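Side-chain contacts in maleate cis-trans isomerase (Pseudomonas putida, PDB 4FQ5), which probably catalyses the cis-trans isomerisation of maleate, converting it to fumarate: residues 53-58 and 259-264; 248-253 and 266-271. The protein carries 1 engineered substitution. All coordinates share one frame; numbering follows the deposited sequence.

Contact 1 of 2, residues 53-58 and 259-264; sequences ELVAPE and PTRVPG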
ATOM      1  N   GLU A  53       1.346  -7.989   3.240  1.00 26.87           N
ATOM      2  CA  GLU A  53       1.558  -7.796   1.801  1.00 28.90           C
ATOM      3  C   GLU A  53       2.828  -6.992   1.485  1.00 29.95           C
ATOM      4  O   GLU A  53       3.365  -7.087   0.384  1.00 30.10           O
ATOM      5  CB  GLU A  53       0.317  -7.179   1.140  1.00 29.03           C
ATOM      6  CG  GLU A  53      -0.885  -8.125   1.125  1.00 29.50           C
ATOM      7  CD  GLU A  53      -2.141  -7.535   0.504  1.00 30.66           C
ATOM      8  OE1 GLU A  53      -2.112  -6.363   0.065  1.00 31.35           O
ATOM      9  OE2 GLU A  53      -3.172  -8.253   0.450  1.00 29.87           O
ATOM     10  N   LEU A  54       3.311  -6.220   2.457  1.00 30.28           N
ATOM     11  CA  LEU A  54       4.586  -5.503   2.315  1.00 32.82           C
ATOM     12  C   LEU A  54       5.774  -6.455   2.369  1.00 32.88           C
ATOM     13  O   LEU A  54       6.878  -6.131   1.922  1.00 33.18           O
ATOM     14  CB  LEU A  54       4.737  -4.457   3.420  1.00 33.26           C
ATOM     15  CG  LEU A  54       3.696  -3.338   3.447  1.00 34.73           C
ATOM     16  CD1 LEU A  54       3.980  -2.437   4.635  1.00 35.73           C
ATOM     17  CD2 LEU A  54       3.698  -2.540   2.148  1.00 35.28           C
ATOM     18  N   VAL A  55       5.527  -7.642   2.902  1.00 32.06           N
ATOM     19  CA  VAL A  55       6.586  -8.528   3.329  1.00 32.91           C
ATOM     20  C   VAL A  55       6.578  -9.879   2.598  1.00 32.35           C
ATOM     21  O   VAL A  55       7.592 -10.571   2.551  1.00 32.89           O
ATOM     22  CB  VAL A  55       6.513  -8.639   4.873  1.00 33.81           C
ATOM     23  CG1 VAL A  55       6.753 -10.049   5.386  1.00 36.33           C
ATOM     24  CG2 VAL A  55       7.441  -7.615   5.515  1.00 34.31           C
ATOM     25  N   ALA A  56       5.437 -10.231   2.011  1.00 31.12           N
ATOM     26  CA  ALA A  56       5.243 -11.532   1.370  1.00 30.32           C
ATOM     27  C   ALA A  56       4.337 -11.365   0.143  1.00 29.99           C
ATOM     28  O   ALA A  56       3.554 -10.413   0.094  1.00 29.25           O
ATOM     29  CB  ALA A  56       4.639 -12.517   2.363  1.00 29.41           C
ATOM     30  N   PRO A  57       4.430 -12.284  -0.849  1.00 30.19           N
ATOM     31  CA  PRO A  57       3.738 -12.038  -2.123  1.00 31.00           C
ATOM     32  C   PRO A  57       2.209 -12.228  -2.143  1.00 31.12           C
ATOM     33  O   PRO A  57       1.549 -11.663  -3.012  1.00 31.50           O
ATOM     34  CB  PRO A  57       4.415 -13.018  -3.089  1.00 31.50           C
ATOM     35  CG  PRO A  57       4.865 -14.143  -2.222  1.00 31.49           C
ATOM     36  CD  PRO A  57       5.189 -13.551  -0.873  1.00 31.07           C
ATOM     37  N   GLU A  58       1.651 -12.996  -1.207  1.00 31.94           N
ATOM     38  CA  GLU A  58       0.201 -13.250  -1.187  1.00 32.07           C
ATOM     39  C   GLU A  58      -0.636 -11.986  -1.047  1.00 31.41           C
ATOM     40  O   GLU A  58      -0.268 -11.060  -0.321  1.00 31.70           O
ATOM     41  CB  GLU A  58      -0.178 -14.238  -0.081  1.00 32.50           C
ATOM     42  CG  GLU A  58       0.271 -15.665  -0.342  1.00 33.88           C
ATOM     43  CD  GLU A  58       1.757 -15.871  -0.110  1.00 35.63           C
ATOM     44  OE1 GLU A  58       2.305 -16.835  -0.677  1.00 37.16           O
ATOM     45  OE2 GLU A  58       2.379 -15.075   0.629  1.00 34.93           O
ATOM     46  N   PRO A 259       3.818 -18.552   5.934  1.00 32.31           N
ATOM     47  CA  PRO A 259       4.629 -17.869   6.947  1.00 32.06           C
ATOM     48  C   PRO A 259       3.804 -16.838   7.721  1.00 30.34           C
ATOM     49  O   PRO A 259       2.907 -16.222   7.158  1.00 30.55           O
ATOM     50  CB  PRO A 259       5.702 -17.162   6.117  1.00 32.03           C
ATOM     51  CG  PRO A 259       5.857 -18.027   4.917  1.00 33.30           C
ATOM     52  CD  PRO A 259       4.481 -18.559   4.615  1.00 33.19           C
ATOM     53  N   THR A 260       4.119 -16.661   8.997  1.00 30.33           N
ATOM     54  CA  THR A 260       3.292 -15.872   9.906  1.00 29.83           C
ATOM     55  C   THR A 260       3.983 -14.588  10.363  1.00 29.97           C
ATOM     56  O   THR A 260       3.753 -14.107  11.472  1.00 29.00           O
ATOM     57  CB  THR A 260       2.894 -16.704  11.141  1.00 30.32           C
ATOM     58  OG1 THR A 260       4.076 -17.159  11.816  1.00 30.43           O
ATOM     59  CG2 THR A 260       2.060 -17.907  10.729  1.00 30.30           C
ATOM     60  N   ARG A 261       4.834 -14.041   9.503  1.00 29.68           N
ATOM     61  CA  ARG A 261       5.513 -12.796   9.813  1.00 30.45           C
ATOM     62  C   ARG A 261       4.683 -11.615   9.320  1.00 29.08           C
ATOM     63  O   ARG A 261       4.513 -11.410   8.112  1.00 28.22           O
ATOM     64  CB  ARG A 261       6.915 -12.780   9.202  1.00 32.20           C
ATOM     65  CG  ARG A 261       7.785 -11.656   9.719  1.00 34.46           C
ATOM     66  CD  ARG A 261       9.203 -11.766   9.189  1.00 36.58           C
ATOM     67  NE  ARG A 261       9.531 -10.480   8.616  1.00 39.71           N
ATOM     68  CZ  ARG A 261       9.757 -10.251   7.329  1.00 39.66           C
ATOM     69  NH1 ARG A 261       9.768 -11.236   6.443  1.00 40.73           N
ATOM     70  NH2 ARG A 261      10.003  -9.019   6.944  1.00 41.18           N
ATOM     71  N   VAL A 262       4.159 -10.852  10.276  1.00 28.00           N
ATOM     72  CA  VAL A 262       3.337  -9.685   9.982  1.00 27.82           C
ATOM     73  C   VAL A 262       3.852  -8.473  10.757  1.00 27.47           C
ATOM     74  O   VAL A 262       3.822  -8.465  11.989  1.00 27.59           O
ATOM     75  CB  VAL A 262       1.850  -9.925  10.342  1.00 27.77           C
ATOM     76  CG1 VAL A 262       1.039  -8.660  10.112  1.00 27.05           C
ATOM     77  CG2 VAL A 262       1.274 -11.086   9.542  1.00 27.63           C
ATOM     78  N   PRO A 263       4.323  -7.441  10.037  1.00 27.53           N
ATOM     79  CA  PRO A 263       4.795  -6.216  10.684  1.00 27.83           C
ATOM     80  C   PRO A 263       3.728  -5.601  11.591  1.00 28.17           C
ATOM     81  O   PRO A 263       2.589  -5.402  11.159  1.00 27.69           O
ATOM     82  CB  PRO A 263       5.080  -5.290   9.497  1.00 27.90           C
ATOM     83  CG  PRO A 263       5.416  -6.224   8.380  1.00 28.33           C
ATOM     84  CD  PRO A 263       4.485  -7.387   8.571  1.00 27.57           C
ATOM     85  N   GLY A 264       4.094  -5.334  12.842  1.00 28.45           N
ATOM     86  CA  GLY A 264       3.203  -4.661  13.789  1.00 28.22           C
ATOM     87  C   GLY A 264       2.231  -5.580  14.513  1.00 27.99           C
ATOM     88  O   GLY A 264       1.330  -5.108  15.205  1.00 28.12           O
TER
HETATM   89  O   HOH W   1      10.216 -10.177   3.243  1.00 31.00           O

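Contact 2 of 2, residues 248-253 and 266-271; sequences TTWAML and GTLLSG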
ATOM      1  N   THR A 248      -6.160 -15.073  15.781  1.00 23.74           N
ATOM      2  CA  THR A 248      -6.988 -15.516  14.651  1.00 23.93           C
ATOM      3  C   THR A 248      -6.226 -15.418  13.325  1.00 24.36           C
ATOM      4  O   THR A 248      -6.267 -16.348  12.515  1.00 24.07           O
ATOM      5  CB  THR A 248      -8.302 -14.703  14.563  1.00 23.61           C
ATOM      6  OG1 THR A 248      -9.068 -14.892  15.758  1.00 24.23           O
ATOM      7  CG2 THR A 248      -9.153 -15.130  13.367  1.00 23.36           C
ATOM      8  N   THR A 249      -5.522 -14.308  13.101  1.00 24.89           N
ATOM      9  CA  THR A 249      -4.795 -14.177  11.831  1.00 24.95           C
ATOM     10  C   THR A 249      -3.605 -15.127  11.791  1.00 24.75           C
ATOM     11  O   THR A 249      -3.315 -15.713  10.752  1.00 24.52           O
ATOM     12  CB  THR A 249      -4.417 -12.722  11.411  1.00 25.89           C
ATOM     13  OG1 THR A 249      -2.999 -12.534  11.424  1.00 28.58           O
ATOM     14  CG2 THR A 249      -5.108 -11.667  12.223  1.00 24.35           C
ATOM     15  N   TRP A 250      -2.948 -15.304  12.934  1.00 24.33           N
ATOM     16  CA  TRP A 250      -1.916 -16.318  13.062  1.00 24.76           C
ATOM     17  C   TRP A 250      -2.457 -17.682  12.695  1.00 25.28           C
ATOM     18  O   TRP A 250      -1.850 -18.401  11.890  1.00 24.63           O
ATOM     19  CB  TRP A 250      -1.316 -16.315  14.466  1.00 25.16           C
ATOM     20  CG  TRP A 250      -0.359 -17.455  14.672  1.00 26.49           C
ATOM     21  CD1 TRP A 250       0.988 -17.515  14.317  1.00 26.93           C
ATOM     22  CD2 TRP A 250      -0.660 -18.769  15.259  1.00 26.91           C
ATOM     23  NE1 TRP A 250       1.522 -18.742  14.641  1.00 27.64           N
ATOM     24  CE2 TRP A 250       0.590 -19.537  15.208  1.00 27.89           C
ATOM     25  CE3 TRP A 250      -1.795 -19.361  15.806  1.00 27.17           C
ATOM     26  CZ2 TRP A 250       0.675 -20.837  15.689  1.00 28.62           C
ATOM     27  CZ3 TRP A 250      -1.697 -20.675  16.284  1.00 28.12           C
ATOM     28  CH2 TRP A 250      -0.487 -21.392  16.227  1.00 28.34           C
ATOM     29  N   ALA A 251      -3.618 -18.034  13.250  1.00 25.05           N
ATOM     30  CA  ALA A 251      -4.222 -19.345  12.988  1.00 26.12           C
ATOM     31  C   ALA A 251      -4.685 -19.526  11.540  1.00 26.30           C
ATOM     32  O   ALA A 251      -4.513 -20.597  10.965  1.00 27.25           O
ATOM     33  CB  ALA A 251      -5.357 -19.626  13.968  1.00 25.36           C
ATOM     34  N   MET A 252      -5.250 -18.476  10.950  1.00 26.97           N
ATOM     35  CA  MET A 252      -5.635 -18.504   9.537  1.00 27.97           C
ATOM     36  C   MET A 252      -4.423 -18.732   8.630  1.00 27.98           C
ATOM     37  O   MET A 252      -4.452 -19.593   7.745  1.00 26.90           O
ATOM     38  CB  MET A 252      -6.340 -17.207   9.141  1.00 28.73           C
ATOM     39  CG  MET A 252      -7.784 -17.090   9.589  1.00 30.02           C
ATOM     40  SD  MET A 252      -8.413 -15.435   9.243  1.00 33.36           S
ATOM     41  CE  MET A 252     -10.162 -15.727   9.418  1.00 30.84           C
ATOM     42  N   LEU A 253      -3.363 -17.956   8.857  1.00 27.63           N
ATOM     43  CA  LEU A 253      -2.117 -18.109   8.102  1.00 28.63           C
ATOM     44  C   LEU A 253      -1.540 -19.525   8.237  1.00 29.38           C
ATOM     45  O   LEU A 253      -1.178 -20.152   7.235  1.00 29.55           O
ATOM     46  CB  LEU A 253      -1.090 -17.070   8.554  1.00 28.00           C
ATOM     47  CG  LEU A 253      -0.786 -15.774   7.780  1.00 28.57           C
ATOM     48  CD1 LEU A 253      -1.724 -15.432   6.627  1.00 27.50           C
ATOM     49  CD2 LEU A 253      -0.644 -14.613   8.760  1.00 27.61           C
ATOM     50  N   GLY A 266       3.016  -8.040  16.769  1.00 27.75           N
ATOM     51  CA  GLY A 266       3.546  -8.551  18.034  1.00 27.81           C
ATOM     52  C   GLY A 266       4.290  -9.860  17.892  1.00 28.04           C
ATOM     53  O   GLY A 266       4.481 -10.367  16.783  1.00 28.14           O
ATOM     54  N   THR A 267       4.694 -10.419  19.029  1.00 28.25           N
ATOM     55  CA  THR A 267       5.543 -11.609  19.085  1.00 28.46           C
ATOM     56  C   THR A 267       5.000 -12.818  18.308  1.00 28.33           C
ATOM     57  O   THR A 267       5.748 -13.473  17.578  1.00 28.06           O
ATOM     58  CB  THR A 267       5.829 -11.979  20.561  1.00 29.20           C
ATOM     59  OG1 THR A 267       6.523 -10.893  21.184  1.00 29.71           O
ATOM     60  CG2 THR A 267       6.666 -13.236  20.677  1.00 29.39           C
ATOM     61  N   LEU A 268       3.706 -13.106  18.450  1.00 28.08           N
ATOM     62  CA  LEU A 268       3.106 -14.281  17.796  1.00 28.23           C
ATOM     63  C   LEU A 268       3.268 -14.194  16.281  1.00 27.59           C
ATOM     64  O   LEU A 268       3.430 -15.210  15.597  1.00 27.86           O
ATOM     65  CB  LEU A 268       1.614 -14.377  18.128  1.00 28.15           C
ATOM     66  CG  LEU A 268       0.921 -15.734  18.344  1.00 28.91           C
ATOM     67  CD1 LEU A 268      -0.556 -15.654  17.976  1.00 26.94           C
ATOM     68  CD2 LEU A 268       1.588 -16.910  17.649  1.00 28.67           C
ATOM     69  N   LEU A 269       3.230 -12.968  15.769  1.00 27.64           N
ATOM     70  CA  LEU A 269       3.368 -12.709  14.336  1.00 27.89           C
ATOM     71  C   LEU A 269       4.768 -12.205  13.964  1.00 28.67           C
ATOM     72  O   LEU A 269       4.957 -11.534  12.943  1.00 27.99           O
ATOM     73  CB  LEU A 269       2.294 -11.720  13.900  1.00 27.10           C
ATOM     74  CG  LEU A 269       1.021 -12.218  13.188  1.00 27.62           C
ATOM     75  CD1 LEU A 269       0.853 -13.731  13.080  1.00 27.20           C
ATOM     76  CD2 LEU A 269      -0.215 -11.530  13.761  1.00 26.96           C
ATOM     77  N   SER A 270       5.748 -12.547  14.795  1.00 29.53           N
ATOM     78  CA  SER A 270       7.136 -12.145  14.575  1.00 30.26           C
ATOM     79  C   SER A 270       7.752 -12.867  13.380  1.00 31.34           C
ATOM     80  O   SER A 270       8.742 -12.401  12.805  1.00 31.80           O
ATOM     81  CB  SER A 270       7.972 -12.441  15.819  1.00 30.08           C
ATOM     82  OG  SER A 270       8.069 -13.840  16.029  1.00 30.12           O
ATOM     83  N   GLY A 271       7.170 -14.006  13.019  1.00 31.95           N
ATOM     84  CA  GLY A 271       7.762 -14.890  12.028  1.00 33.97           C
ATOM     85  C   GLY A 271       8.460 -16.079  12.665  1.00 37.08           C
ATOM     86  O   GLY A 271       8.886 -17.003  11.968  1.00 36.42           O
TER

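Contact 1 of 2, residues 53-58 and 259-264
V55 and R261 carry the tight part of this contact. The two side chains cross at about a right angle, and the isopropyl group of V55 lies against the guanidinium. V55 CG1 sits over one face of that group, offset toward its rim, with R261 NH1 3.4 Å away and R261 CZ at 3.6 Å. The other branch reaches further along: V55 CG2 is 3.3 Å from R261 NH2. R261 gets there with CG anti to the backbone N (chi1 -168°), and the chain bends at chi3 (128°), which turns one face of the guanidinium to V55. V55 CG2 also meets the ring of P263, 3.8 Å from P263 CG. Here the side chains slide past each other in opposite directions.

The contact joins two loops at the surface. Residues 53-58 link helix 41-52 to strand 59-67 and so complete a beta-alpha-beta crossover that starts from strand 27-35. Residues 259-264 belong to the tail after helix 244-255. P263 also packs on A51 of helix 41-52. V262, between R261 and P263, points away from 53-58; its side chain touches L48 and R52 of that helix.

On the looser, solvent side a single water bridges the loops, and only weakly on the arginine side. It donates to the carbonyl of V55, 2.7 Å from V55 O. It lies in the plane of the guanidinium, at its edge, and accepts a weak bond from R261 NH1 at 3.4 Å. The second subunit reaches this region too. N228 of that subunit packs on V55, and its T231 packs on R261. L54 meets L54 of the same neighbouring subunit.

Contact 2 of 2, residues 248-253 and 266-271
The helix bearing W250 runs past the turn bearing L268 and L269, and the backbones come nearest at W250 and L269, whose CA atoms are 6.5 Å apart. L268 crosses W250 at about a right angle and lays CD2 over one face of the indole. This is a CH-pi contact: L268 CD2 is 3.4 Å from the centroid of the five-membered ring, only 9° off its normal. L268 CD1 drops beside the base of the same side chain, 3.7 Å from W250 CB. L269 comes in at the ring edge, near its plane, with L269 CD1 3.6 Å from W250 CB. W250 has CG anti to its N (chi1 173°), which carries the indole across to L268.

The fold has two parallel sheets of strand order 2-1-3-4. Helix 244-255 follows strand 241-243, at the edge of the second, and the tail packs back on it. W250 also touches D144 and A148 of helix 138-149, and its NE1 is hydrogen-bonded to Y273 O. With an alanine here, L268 CD2 is likely to lose the ring face it rests on, and the Y273 carbonyl its indole donor.

L269 CD2 lies 3.8 Å from T249 OG1. That hydroxyl is buried and has no polar partner in the model. The turn itself is tied by S270: its N and its OG both donate to T267 O, the OG at 2.8 Å from T267 O and in the carbonyl plane. This OG is also hydrogen-bonded to A272 N. S270 O is hydrogen-bonded to T231 of the second subunit.

The two contacts lie on the same side of the chain's centre, with their own centres 10 Å apart. Their segments alternate along the chain: 53-58, 248-253, 259-264, 266-271. Three of the four come from helix 244-255 and the tail after it, so the tail serves both contacts. It doubles back on itself, and V262 N of contact 1 lies 2.9 Å from L269 O of contact 2, a probable hydrogen bond. Contact 1 is at the surface and contact 2 is buried. Helix 41-52 lies beside both, and both touch the second subunit, which places this C-terminal region at a subunit interface.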